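Local coordinates for cryptic loci regulator 2 (Schizosaccharomyces pombe 972h-, PDB 5IKJ), which acts upstream of histone deacetylases in transcriptional silencing at heterochromatin, and is needed for nucleosome positioning and silencing by the SHREC repressor complex, at residues Tyr242-Ile252 with Met304-His315; Ile257-Asn265 with Trp527-Leu536. All coordinates share one frame; numbering follows the deposited sequence.

Contact 1 of 2, residues Tyr242-Ile252 with Met304-His315; sequences YRLGEVVWIDI and MAAADIEPWSRH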
loop_
_atom_site.group_PDB
_atom_site.type_symbol
_atom_site.label_atom_id
_atom_site.label_comp_id
_atom_site.label_asym_id
_atom_site.label_seq_id
_atom_site.Cartn_x
_atom_site.Cartn_y
_atom_site.Cartn_z
ATOM N N TYR A 242 -5.738 -10.379 -8.985
ATOM C CA TYR A 242 -5.131 -11.288 -8.028
ATOM C C TYR A 242 -3.995 -10.580 -7.299
ATOM O O TYR A 242 -3.399 -9.625 -7.802
ATOM C CB TYR A 242 -4.628 -12.549 -8.729
ATOM C CG TYR A 242 -5.754 -13.398 -9.268
ATOM C CD1 TYR A 242 -6.353 -14.370 -8.477
ATOM C CD2 TYR A 242 -6.234 -13.218 -10.559
ATOM C CE1 TYR A 242 -7.391 -15.143 -8.960
ATOM C CE2 TYR A 242 -7.272 -13.988 -11.050
ATOM C CZ TYR A 242 -7.846 -14.948 -10.247
ATOM O OH TYR A 242 -8.880 -15.713 -10.733
ATOM N N ARG A 243 -3.703 -11.059 -6.092
ATOM C CA ARG A 243 -2.891 -10.310 -5.146
ATOM C C ARG A 243 -1.597 -11.047 -4.830
ATOM O O ARG A 243 -1.537 -12.280 -4.842
ATOM C CB ARG A 243 -3.685 -10.029 -3.864
ATOM C CG ARG A 243 -4.885 -9.133 -4.125
ATOM C CD ARG A 243 -5.817 -9.009 -2.937
ATOM N NE ARG A 243 -6.824 -7.978 -3.176
ATOM C CZ ARG A 243 -7.915 -7.798 -2.435
ATOM N NH1 ARG A 243 -8.162 -8.585 -1.396
ATOM N NH2 ARG A 243 -8.765 -6.827 -2.742
ATOM N N LEU A 244 -0.561 -10.262 -4.551
ATOM C CA LEU A 244 0.771 -10.800 -4.314
ATOM C C LEU A 244 0.763 -11.750 -3.126
ATOM O O LEU A 244 0.341 -11.380 -2.025
ATOM C CB LEU A 244 1.748 -9.648 -4.076
ATOM C CG LEU A 244 1.924 -8.697 -5.261
ATOM C CD1 LEU A 244 2.713 -7.459 -4.859
ATOM C CD2 LEU A 244 2.605 -9.408 -6.420
ATOM N N GLY A 245 1.228 -12.975 -3.353
ATOM C CA GLY A 245 1.283 -13.982 -2.317
ATOM C C GLY A 245 0.098 -14.920 -2.268
ATOM O O GLY A 245 0.106 -15.856 -1.459
ATOM N N GLU A 246 -0.918 -14.708 -3.101
ATOM C CA GLU A 246 -2.091 -15.567 -3.083
ATOM C C GLU A 246 -1.812 -16.885 -3.793
ATOM O O GLU A 246 -1.017 -16.955 -4.735
ATOM C CB GLU A 246 -3.282 -14.878 -3.748
ATOM C CG GLU A 246 -3.788 -13.649 -3.020
ATOM C CD GLU A 246 -5.160 -13.217 -3.499
ATOM O OE1 GLU A 246 -6.050 -13.013 -2.648
ATOM O OE2 GLU A 246 -5.350 -13.089 -4.728
ATOM N N VAL A 247 -2.482 -17.934 -3.328
ATOM C CA VAL A 247 -2.442 -19.249 -3.955
ATOM C C VAL A 247 -3.642 -19.365 -4.882
ATOM O O VAL A 247 -4.786 -19.164 -4.455
ATOM C CB VAL A 247 -2.442 -20.364 -2.894
ATOM C CG1 VAL A 247 -2.641 -21.731 -3.535
ATOM C CG2 VAL A 247 -1.141 -20.333 -2.101
ATOM N N VAL A 248 -3.387 -19.685 -6.150
ATOM C CA VAL A 248 -4.399 -19.650 -7.192
ATOM C C VAL A 248 -4.310 -20.931 -8.015
ATOM O O VAL A 248 -3.427 -21.765 -7.816
ATOM C CB VAL A 248 -4.253 -18.411 -8.101
ATOM C CG1 VAL A 248 -4.223 -17.134 -7.267
ATOM C CG2 VAL A 248 -2.996 -18.514 -8.964
ATOM N N TRP A 249 -5.248 -21.076 -8.949
ATOM C CA TRP A 249 -5.209 -22.126 -9.958
ATOM C C TRP A 249 -4.790 -21.516 -11.287
ATOM O O TRP A 249 -5.360 -20.509 -11.720
ATOM C CB TRP A 249 -6.568 -22.808 -10.114
ATOM C CG TRP A 249 -6.922 -23.755 -9.013
ATOM C CD1 TRP A 249 -7.925 -23.612 -8.100
ATOM C CD2 TRP A 249 -6.280 -25.002 -8.710
ATOM N NE1 TRP A 249 -7.948 -24.690 -7.248
ATOM C CE2 TRP A 249 -6.947 -25.556 -7.601
ATOM C CE3 TRP A 249 -5.205 -25.700 -9.270
ATOM C CZ2 TRP A 249 -6.576 -26.775 -7.038
ATOM C CZ3 TRP A 249 -4.837 -26.912 -8.709
ATOM C CH2 TRP A 249 -5.521 -27.436 -7.605
ATOM N N ILE A 250 -3.796 -22.123 -11.925
ATOM C CA ILE A 250 -3.354 -21.725 -13.256
ATOM C C ILE A 250 -3.930 -22.700 -14.271
ATOM O O ILE A 250 -3.986 -23.911 -14.027
ATOM C CB ILE A 250 -1.815 -21.676 -13.338
ATOM C CG1 ILE A 250 -1.268 -20.484 -12.550
ATOM C CG2 ILE A 250 -1.345 -21.630 -14.784
ATOM C CD1 ILE A 250 -1.832 -19.145 -12.973
ATOM N N ASP A 251 -4.361 -22.170 -15.412
ATOM C CA ASP A 251 -4.937 -22.973 -16.490
ATOM C C ASP A 251 -4.146 -22.694 -17.764
ATOM O O ASP A 251 -4.370 -21.683 -18.436
ATOM C CB ASP A 251 -6.422 -22.664 -16.671
ATOM C CG ASP A 251 -7.066 -23.521 -17.745
ATOM O OD1 ASP A 251 -6.532 -24.611 -18.037
ATOM O OD2 ASP A 251 -8.109 -23.106 -18.293
ATOM N N ILE A 252 -3.215 -23.590 -18.087
ATOM C CA ILE A 252 -2.409 -23.505 -19.299
ATOM C C ILE A 252 -2.598 -24.796 -20.078
ATOM O O ILE A 252 -2.501 -25.889 -19.507
ATOM C CB ILE A 252 -0.918 -23.280 -18.984
ATOM C CG1 ILE A 252 -0.725 -22.029 -18.125
ATOM C CG2 ILE A 252 -0.119 -23.135 -20.273
ATOM C CD1 ILE A 252 0.637 -21.954 -17.459
ATOM N N MET A 304 1.148 -14.250 -17.148
ATOM C CA MET A 304 -0.164 -14.863 -17.015
ATOM C C MET A 304 -1.241 -13.788 -17.006
ATOM O O MET A 304 -1.049 -12.701 -16.452
ATOM C CB MET A 304 -0.249 -15.694 -15.734
ATOM C CG MET A 304 0.752 -16.835 -15.663
ATOM S SD MET A 304 0.665 -17.940 -17.086
ATOM C CE MET A 304 -0.982 -18.607 -16.900
ATOM N N ALA A 305 -2.373 -14.096 -17.630
ATOM C CA ALA A 305 -3.525 -13.209 -17.644
ATOM C C ALA A 305 -4.578 -13.719 -16.669
ATOM O O ALA A 305 -4.708 -14.925 -16.443
ATOM C CB ALA A 305 -4.121 -13.105 -19.049
ATOM N N ALA A 306 -5.330 -12.780 -16.088
ATOM C CA ALA A 306 -6.369 -13.153 -15.135
ATOM C C ALA A 306 -7.353 -14.145 -15.741
ATOM O O ALA A 306 -7.889 -15.002 -15.030
ATOM C CB ALA A 306 -7.105 -11.906 -14.647
ATOM N N ALA A 307 -7.597 -14.051 -17.050
ATOM C CA ALA A 307 -8.507 -14.978 -17.713
ATOM C C ALA A 307 -8.040 -16.424 -17.605
ATOM O O ALA A 307 -8.849 -17.340 -17.793
ATOM C CB ALA A 307 -8.660 -14.597 -19.185
ATOM N N ASP A 308 -6.758 -16.650 -17.313
ATOM C CA ASP A 308 -6.205 -17.990 -17.171
ATOM C C ASP A 308 -5.901 -18.333 -15.716
ATOM O O ASP A 308 -5.149 -19.276 -15.448
ATOM C CB ASP A 308 -4.942 -18.133 -18.021
ATOM C CG ASP A 308 -5.230 -18.079 -19.507
ATOM O OD1 ASP A 308 -5.752 -19.076 -20.051
ATOM O OD2 ASP A 308 -4.925 -17.043 -20.134
ATOM N N ILE A 309 -6.466 -17.582 -14.773
ATOM C CA ILE A 309 -6.268 -17.818 -13.349
ATOM C C ILE A 309 -7.630 -17.850 -12.674
ATOM O O ILE A 309 -8.516 -17.052 -13.000
ATOM C CB ILE A 309 -5.372 -16.739 -12.705
ATOM C CG1 ILE A 309 -4.117 -16.527 -13.555
ATOM C CG2 ILE A 309 -5.023 -17.135 -11.270
ATOM C CD1 ILE A 309 -3.137 -15.518 -12.995
ATOM N N GLU A 310 -7.796 -18.775 -11.735
ATOM C CA GLU A 310 -9.029 -18.901 -10.981
ATOM C C GLU A 310 -8.717 -18.936 -9.493
ATOM O O GLU A 310 -7.666 -19.448 -9.092
ATOM C CB GLU A 310 -9.793 -20.170 -11.380
ATOM C CG GLU A 310 -10.083 -20.254 -12.870
ATOM C CD GLU A 310 -11.376 -20.980 -13.181
ATOM O OE1 GLU A 310 -11.558 -22.115 -12.691
ATOM O OE2 GLU A 310 -12.215 -20.411 -13.912
ATOM N N PRO A 311 -9.600 -18.393 -8.652
ATOM C CA PRO A 311 -9.334 -18.415 -7.210
ATOM C C PRO A 311 -9.234 -19.841 -6.689
ATOM O O PRO A 311 -9.862 -20.764 -7.211
ATOM C CB PRO A 311 -10.540 -17.680 -6.610
ATOM C CG PRO A 311 -11.104 -16.882 -7.733
ATOM C CD PRO A 311 -10.862 -17.699 -8.960
ATOM N N TRP A 312 -8.428 -20.008 -5.637
ATOM C CA TRP A 312 -8.185 -21.336 -5.085
ATOM C C TRP A 312 -9.477 -22.061 -4.742
ATOM O O TRP A 312 -9.552 -23.289 -4.865
ATOM C CB TRP A 312 -7.305 -21.232 -3.838
ATOM C CG TRP A 312 -6.967 -22.563 -3.255
ATOM C CD1 TRP A 312 -7.448 -23.099 -2.096
ATOM C CD2 TRP A 312 -6.081 -23.539 -3.814
ATOM N NE1 TRP A 312 -6.908 -24.348 -1.894
ATOM C CE2 TRP A 312 -6.067 -24.641 -2.937
ATOM C CE3 TRP A 312 -5.296 -23.586 -4.969
ATOM C CZ2 TRP A 312 -5.297 -25.776 -3.177
ATOM C CZ3 TRP A 312 -4.534 -24.714 -5.207
ATOM C CH2 TRP A 312 -4.540 -25.793 -4.315
ATOM N N SER A 313 -10.503 -21.329 -4.311
ATOM C CA SER A 313 -11.753 -21.942 -3.881
ATOM C C SER A 313 -12.632 -22.394 -5.040
ATOM O O SER A 313 -13.736 -22.894 -4.797
ATOM C CB SER A 313 -12.537 -20.967 -2.997
ATOM O OG SER A 313 -12.675 -19.706 -3.627
ATOM N N ARG A 314 -12.178 -22.242 -6.286
ATOM C CA ARG A 314 -13.002 -22.637 -7.422
ATOM C C ARG A 314 -12.933 -24.138 -7.676
ATOM O O ARG A 314 -13.955 -24.763 -7.983
ATOM C CB ARG A 314 -12.578 -21.864 -8.673
ATOM C CG ARG A 314 -13.395 -22.183 -9.923
ATOM C CD ARG A 314 -14.893 -22.087 -9.662
ATOM N NE ARG A 314 -15.684 -22.254 -10.877
ATOM C CZ ARG A 314 -15.872 -23.416 -11.495
ATOM N NH1 ARG A 314 -15.313 -24.524 -11.027
ATOM N NH2 ARG A 314 -16.614 -23.470 -12.593
ATOM N N HIS A 315 -11.747 -24.735 -7.555
ATOM C CA HIS A 315 -11.574 -26.156 -7.810
ATOM C C HIS A 315 -11.007 -26.853 -6.578
ATOM O O HIS A 315 -10.332 -26.222 -5.759
ATOM C CB HIS A 315 -10.639 -26.398 -9.001
ATOM C CG HIS A 315 -11.050 -25.679 -10.249
ATOM N ND1 HIS A 315 -12.241 -25.931 -10.896
ATOM C CD2 HIS A 315 -10.422 -24.724 -10.975
ATOM C CE1 HIS A 315 -12.332 -25.156 -11.962
ATOM N NE2 HIS A 315 -11.241 -24.415 -12.034
HETATM O O HOH W 1 -7.229 -17.594 -4.426
#

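Contact 2 of 2, residues Ile257-Asn265 with Trp527-Leu536; sequences IPAIIVARN and WVDDDFYEYL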
loop_
_atom_site.group_PDB
_atom_site.type_symbol
_atom_site.label_atom_id
_atom_site.label_comp_id
_atom_site.label_asym_id
_atom_site.label_seq_id
_atom_site.Cartn_x
_atom_site.Cartn_y
_atom_site.Cartn_z
ATOM N N ILE A 257 -2.893 -25.896 -12.784
ATOM C CA ILE A 257 -1.587 -25.894 -12.134
ATOM C C ILE A 257 -1.702 -25.085 -10.839
ATOM O O ILE A 257 -2.121 -23.923 -10.885
ATOM C CB ILE A 257 -0.503 -25.308 -13.055
ATOM C CG1 ILE A 257 -0.296 -26.218 -14.269
ATOM C CG2 ILE A 257 0.808 -25.113 -12.300
ATOM C CD1 ILE A 257 0.549 -25.602 -15.363
ATOM N N PRO A 258 -1.345 -25.646 -9.681
ATOM C CA PRO A 258 -1.325 -24.832 -8.456
ATOM C C PRO A 258 -0.144 -23.873 -8.483
ATOM O O PRO A 258 0.979 -24.263 -8.807
ATOM C CB PRO A 258 -1.187 -25.868 -7.330
ATOM C CG PRO A 258 -1.307 -27.219 -7.983
ATOM C CD PRO A 258 -0.933 -27.033 -9.412
ATOM N N ALA A 259 -0.400 -22.614 -8.135
ATOM C CA ALA A 259 0.619 -21.584 -8.256
ATOM C C ALA A 259 0.428 -20.546 -7.161
ATOM O O ALA A 259 -0.613 -20.488 -6.501
ATOM C CB ALA A 259 0.572 -20.919 -9.635
ATOM N N ILE A 260 1.458 -19.723 -6.976
ATOM C CA ILE A 260 1.414 -18.593 -6.059
ATOM C C ILE A 260 1.842 -17.352 -6.827
ATOM O O ILE A 260 2.828 -17.383 -7.571
ATOM C CB ILE A 260 2.314 -18.807 -4.826
ATOM C CG1 ILE A 260 2.169 -17.630 -3.857
ATOM C CG2 ILE A 260 3.773 -18.975 -5.239
ATOM C CD1 ILE A 260 2.535 -17.971 -2.431
ATOM N N ILE A 261 1.094 -16.265 -6.658
ATOM C CA ILE A 261 1.467 -15.003 -7.283
ATOM C C ILE A 261 2.737 -14.490 -6.609
ATOM O O ILE A 261 2.755 -14.238 -5.403
ATOM C CB ILE A 261 0.331 -13.977 -7.176
ATOM C CG1 ILE A 261 -0.994 -14.559 -7.684
ATOM C CG2 ILE A 261 0.684 -12.697 -7.944
ATOM C CD1 ILE A 261 -1.053 -14.815 -9.185
ATOM N N VAL A 262 3.812 -14.365 -7.386
ATOM C CA VAL A 262 5.069 -13.808 -6.898
ATOM C C VAL A 262 5.230 -12.333 -7.257
ATOM O O VAL A 262 5.818 -11.573 -6.489
ATOM C CB VAL A 262 6.248 -14.637 -7.446
ATOM C CG1 VAL A 262 7.568 -14.084 -6.925
ATOM C CG2 VAL A 262 6.082 -16.102 -7.082
ATOM N N ALA A 263 4.748 -11.909 -8.419
ATOM C CA ALA A 263 4.966 -10.554 -8.909
ATOM C C ALA A 263 3.854 -10.242 -9.895
ATOM O O ALA A 263 3.098 -11.123 -10.309
ATOM C CB ALA A 263 6.348 -10.406 -9.561
ATOM N N ARG A 264 3.759 -8.971 -10.257
ATOM C CA ARG A 264 2.747 -8.509 -11.193
ATOM C C ARG A 264 3.142 -7.106 -11.615
ATOM O O ARG A 264 3.834 -6.402 -10.877
ATOM C CB ARG A 264 1.344 -8.510 -10.567
ATOM C CG ARG A 264 1.134 -7.386 -9.572
ATOM C CD ARG A 264 -0.055 -7.625 -8.666
ATOM N NE ARG A 264 -0.222 -6.522 -7.726
ATOM C CZ ARG A 264 -1.198 -6.439 -6.828
ATOM N NH1 ARG A 264 -2.111 -7.395 -6.741
ATOM N NH2 ARG A 264 -1.262 -5.396 -6.015
ATOM N N ASN A 265 2.716 -6.711 -12.812
ATOM C CA ASN A 265 3.059 -5.398 -13.333
ATOM C C ASN A 265 1.904 -4.886 -14.174
ATOM O O ASN A 265 1.167 -5.665 -14.785
ATOM C CB ASN A 265 4.344 -5.442 -14.167
ATOM C CG ASN A 265 4.225 -6.362 -15.367
ATOM O OD1 ASN A 265 4.500 -7.558 -15.276
ATOM N ND2 ASN A 265 3.807 -5.806 -16.499
ATOM N N TRP A 527 9.618 -21.187 -2.618
ATOM C CA TRP A 527 9.608 -19.832 -3.142
ATOM C C TRP A 527 10.536 -19.777 -4.358
ATOM O O TRP A 527 11.057 -20.800 -4.810
ATOM C CB TRP A 527 9.994 -18.852 -2.032
ATOM C CG TRP A 527 9.669 -17.413 -2.312
ATOM C CD1 TRP A 527 10.533 -16.358 -2.271
ATOM C CD2 TRP A 527 8.393 -16.872 -2.679
ATOM N NE1 TRP A 527 9.876 -15.194 -2.585
ATOM C CE2 TRP A 527 8.561 -15.481 -2.841
ATOM C CE3 TRP A 527 7.127 -17.427 -2.888
ATOM C CZ2 TRP A 527 7.511 -14.639 -3.199
ATOM C CZ3 TRP A 527 6.084 -16.587 -3.245
ATOM C CH2 TRP A 527 6.284 -15.209 -3.397
ATOM N N VAL A 528 10.750 -18.588 -4.909
ATOM C CA VAL A 528 11.520 -18.442 -6.133
ATOM C C VAL A 528 12.979 -18.167 -5.793
ATOM O O VAL A 528 13.328 -17.778 -4.675
ATOM C CB VAL A 528 10.944 -17.324 -7.029
ATOM C CG1 VAL A 528 9.522 -17.660 -7.442
ATOM C CG2 VAL A 528 10.998 -15.974 -6.319
ATOM N N ASP A 529 13.845 -18.375 -6.780
ATOM C CA ASP A 529 15.252 -18.016 -6.689
ATOM C C ASP A 529 15.503 -16.725 -7.463
ATOM O O ASP A 529 14.651 -16.245 -8.215
ATOM C CB ASP A 529 16.134 -19.149 -7.222
ATOM C CG ASP A 529 15.914 -20.455 -6.483
ATOM O OD1 ASP A 529 14.787 -20.681 -5.992
ATOM O OD2 ASP A 529 16.867 -21.257 -6.395
ATOM N N ASP A 530 16.697 -16.161 -7.273
ATOM C CA ASP A 530 17.004 -14.858 -7.856
ATOM C C ASP A 530 16.903 -14.852 -9.376
ATOM O O ASP A 530 16.717 -13.783 -9.967
ATOM C CB ASP A 530 18.402 -14.403 -7.431
ATOM C CG ASP A 530 18.405 -13.700 -6.086
ATOM O OD1 ASP A 530 17.361 -13.129 -5.704
ATOM O OD2 ASP A 530 19.456 -13.710 -5.411
ATOM N N ASP A 531 17.026 -16.011 -10.028
ATOM C CA ASP A 531 16.910 -16.046 -11.483
ATOM C C ASP A 531 15.518 -15.630 -11.939
ATOM O O ASP A 531 15.368 -15.043 -13.018
ATOM C CB ASP A 531 17.241 -17.444 -12.004
ATOM C CG ASP A 531 16.335 -18.507 -11.422
ATOM O OD1 ASP A 531 15.837 -18.306 -10.295
ATOM O OD2 ASP A 531 16.119 -19.541 -12.089
ATOM N N PHE A 532 14.493 -15.933 -11.137
ATOM C CA PHE A 532 13.126 -15.516 -11.432
ATOM C C PHE A 532 13.067 -14.072 -11.910
ATOM O O PHE A 532 12.428 -13.762 -12.921
ATOM C CB PHE A 532 12.268 -15.695 -10.177
ATOM C CG PHE A 532 10.807 -15.406 -10.386
ATOM C CD1 PHE A 532 10.310 -14.122 -10.230
ATOM C CD2 PHE A 532 9.929 -16.424 -10.718
ATOM C CE1 PHE A 532 8.966 -13.859 -10.413
ATOM C CE2 PHE A 532 8.585 -16.166 -10.902
ATOM C CZ PHE A 532 8.103 -14.882 -10.749
ATOM N N TYR A 533 13.734 -13.173 -11.188
ATOM C CA TYR A 533 13.651 -11.751 -11.487
ATOM C C TYR A 533 14.519 -11.351 -12.672
ATOM O O TYR A 533 14.236 -10.331 -13.311
ATOM C CB TYR A 533 14.024 -10.954 -10.237
ATOM C CG TYR A 533 13.117 -11.274 -9.075
ATOM C CD1 TYR A 533 11.907 -10.613 -8.911
ATOM C CD2 TYR A 533 13.454 -12.260 -8.159
ATOM C CE1 TYR A 533 11.066 -10.914 -7.858
ATOM C CE2 TYR A 533 12.620 -12.569 -7.103
ATOM C CZ TYR A 533 11.426 -11.892 -6.958
ATOM O OH TYR A 533 10.594 -12.195 -5.907
ATOM N N GLU A 534 15.464 -12.207 -13.040
ATOM C CA GLU A 534 16.257 -11.992 -14.233
ATOM C C GLU A 534 15.304 -12.314 -15.388
ATOM O O GLU A 534 15.101 -11.496 -16.273
ATOM C CB GLU A 534 17.484 -12.898 -14.256
ATOM C CG GLU A 534 18.266 -12.830 -15.556
ATOM C CD GLU A 534 19.740 -13.128 -15.380
ATOM O OE1 GLU A 534 20.102 -13.844 -14.427
ATOM O OE2 GLU A 534 20.539 -12.642 -16.202
ATOM N N TYR A 535 14.707 -13.505 -15.360
ATOM C CA TYR A 535 13.729 -13.898 -16.368
ATOM C C TYR A 535 12.609 -12.869 -16.474
ATOM O O TYR A 535 12.260 -12.426 -17.575
ATOM C CB TYR A 535 13.148 -15.273 -16.030
ATOM C CG TYR A 535 14.138 -16.412 -16.116
ATOM C CD1 TYR A 535 14.704 -16.778 -17.330
ATOM C CD2 TYR A 535 14.492 -17.134 -14.984
ATOM C CE1 TYR A 535 15.605 -17.823 -17.412
ATOM C CE2 TYR A 535 15.389 -18.181 -15.056
ATOM C CZ TYR A 535 15.943 -18.522 -16.272
ATOM O OH TYR A 535 16.838 -19.564 -16.344
ATOM N N LEU A 536 12.033 -12.482 -15.334
ATOM C CA LEU A 536 10.908 -11.552 -15.336
ATOM C C LEU A 536 11.253 -10.281 -16.102
ATOM O O LEU A 536 10.497 -9.844 -16.976
ATOM C CB LEU A 536 10.500 -11.222 -13.897
ATOM C CG LEU A 536 9.070 -10.721 -13.666
ATOM C CD1 LEU A 536 8.791 -10.594 -12.176
ATOM C CD2 LEU A 536 8.802 -9.391 -14.352
#

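Contact 1 of 2, residues Tyr242-Ile252 with Met304-His315
W249 and W312 lie ring over ring in an offset stack where strand 309-311 returns antiparallel to strand 247-252. Strand 309-311, entered through a 3-10 turn, is the last of a five-stranded antiparallel sheet and pairs with its first strand, 247-252, an order that resembles SH3-like barrels. The six-membered rings have centroids 4.4 Å apart, with planes turned only 11° from parallel. The packing is layered: V247 CG1 sits over the far face of W312, and H315 CB covers the face of W249 opposite the stack. W312 CG is anti to its backbone N (chi1 -177°), which lays the indole alongside V247. The H315 imidazole turns its edge to the face of the W249 five-membered ring (edge-to-face, planes at 67°). At the rim of that indole, W249 NE1 gives its hydrogen to H315 O at 3.2 Å, meeting the carbonyl from above its plane; the same N-H also makes a weak bond to W312 O.

Beneath the aromatic cluster the backbones pair through W249 and E310, with W249 N to E310 O at 2.9 Å. D251 N then reaches D308 O at 3.0 Å. On the I250 and I309 face of the sheet, I309 CG2 stands over the centre of the Y242 ring, 3.8 Å from its centroid. The same methyl presses tightly on V248 CG2 at 3.4 Å, while Y242 OH makes a weak bond to I309 O. A water links V247 O with W312 N. Further along, the bent M304 side chain meets I250 tip to tip, M304 CE lying 3.7 Å from I250 CG2.

Contact 2 of 2, residues Ile257-Asn265 with Trp527-Leu536
V262 pushes its two methyls into an apolar pocket formed by W527, V528, F532 and Y533, where the C-terminal helix 531-540 and its lead-in pack on an antiparallel sheet. A classic beta bulge shapes the strand here. V262 and A263 both sit opposite H291, and V262 has a near-helical psi of -35°, so the two neighbours both point toward the helix. The local strand and helix axes run at 38° to each other and pass 10.7 Å apart.

V262 CG1 is the busiest atom of the contact: F532 CE1 lies 3.8 Å from it and Y533 OH 3.7 Å. With chi1 at -175°, F532 extends its ring away from its own backbone nitrogen, coming from the opposite direction to V262 and bringing CE1 and CZ against the valine. F532 also places CD1 over the centre of the Y533 ring. V262 CG2 slides past V528, reaching V528 CG1 at 3.8 Å. W527 presents the outer atoms of its six-membered ring: CZ2, CH2 and CZ3 all touch V262, and W527 CZ3 also lies 3.9 Å from I260 CG2, with the isoleucine crossing the indole at about a right angle. I261 O sits at the indole edge.

W527, Y533 and L536 also pack on apolar side chains of another protein's chain, and the D530 carboxylate, outside the strand-helix interface, forms salt bridges with basic side chains of that other chain. One helical turn after F532, L536 closes the row, its CD1 3.6 Å from A263 CB.

How the contacts relate
Both contacts are largely buried and share one antiparallel sheet, but they use it differently. Contact 1 adds a strand at the outer side of 247-252, mixes main-chain pairing with ring stacking, and runs out at one end to partly exposed D251, I252 and D308. Contact 2 lays a helix and its lead-in against the neighbouring strand, and its chemistry is apolar side-chain packing alone. Strands 247-252 and 255-266 join them directly: a probable bond runs from I257 N to I250 O, and I260 packs on G245 and E246. R264 points away from the helix and ties back through NH1 to Y242 O. Another protein's chain approaches both, more extensively at contact 2.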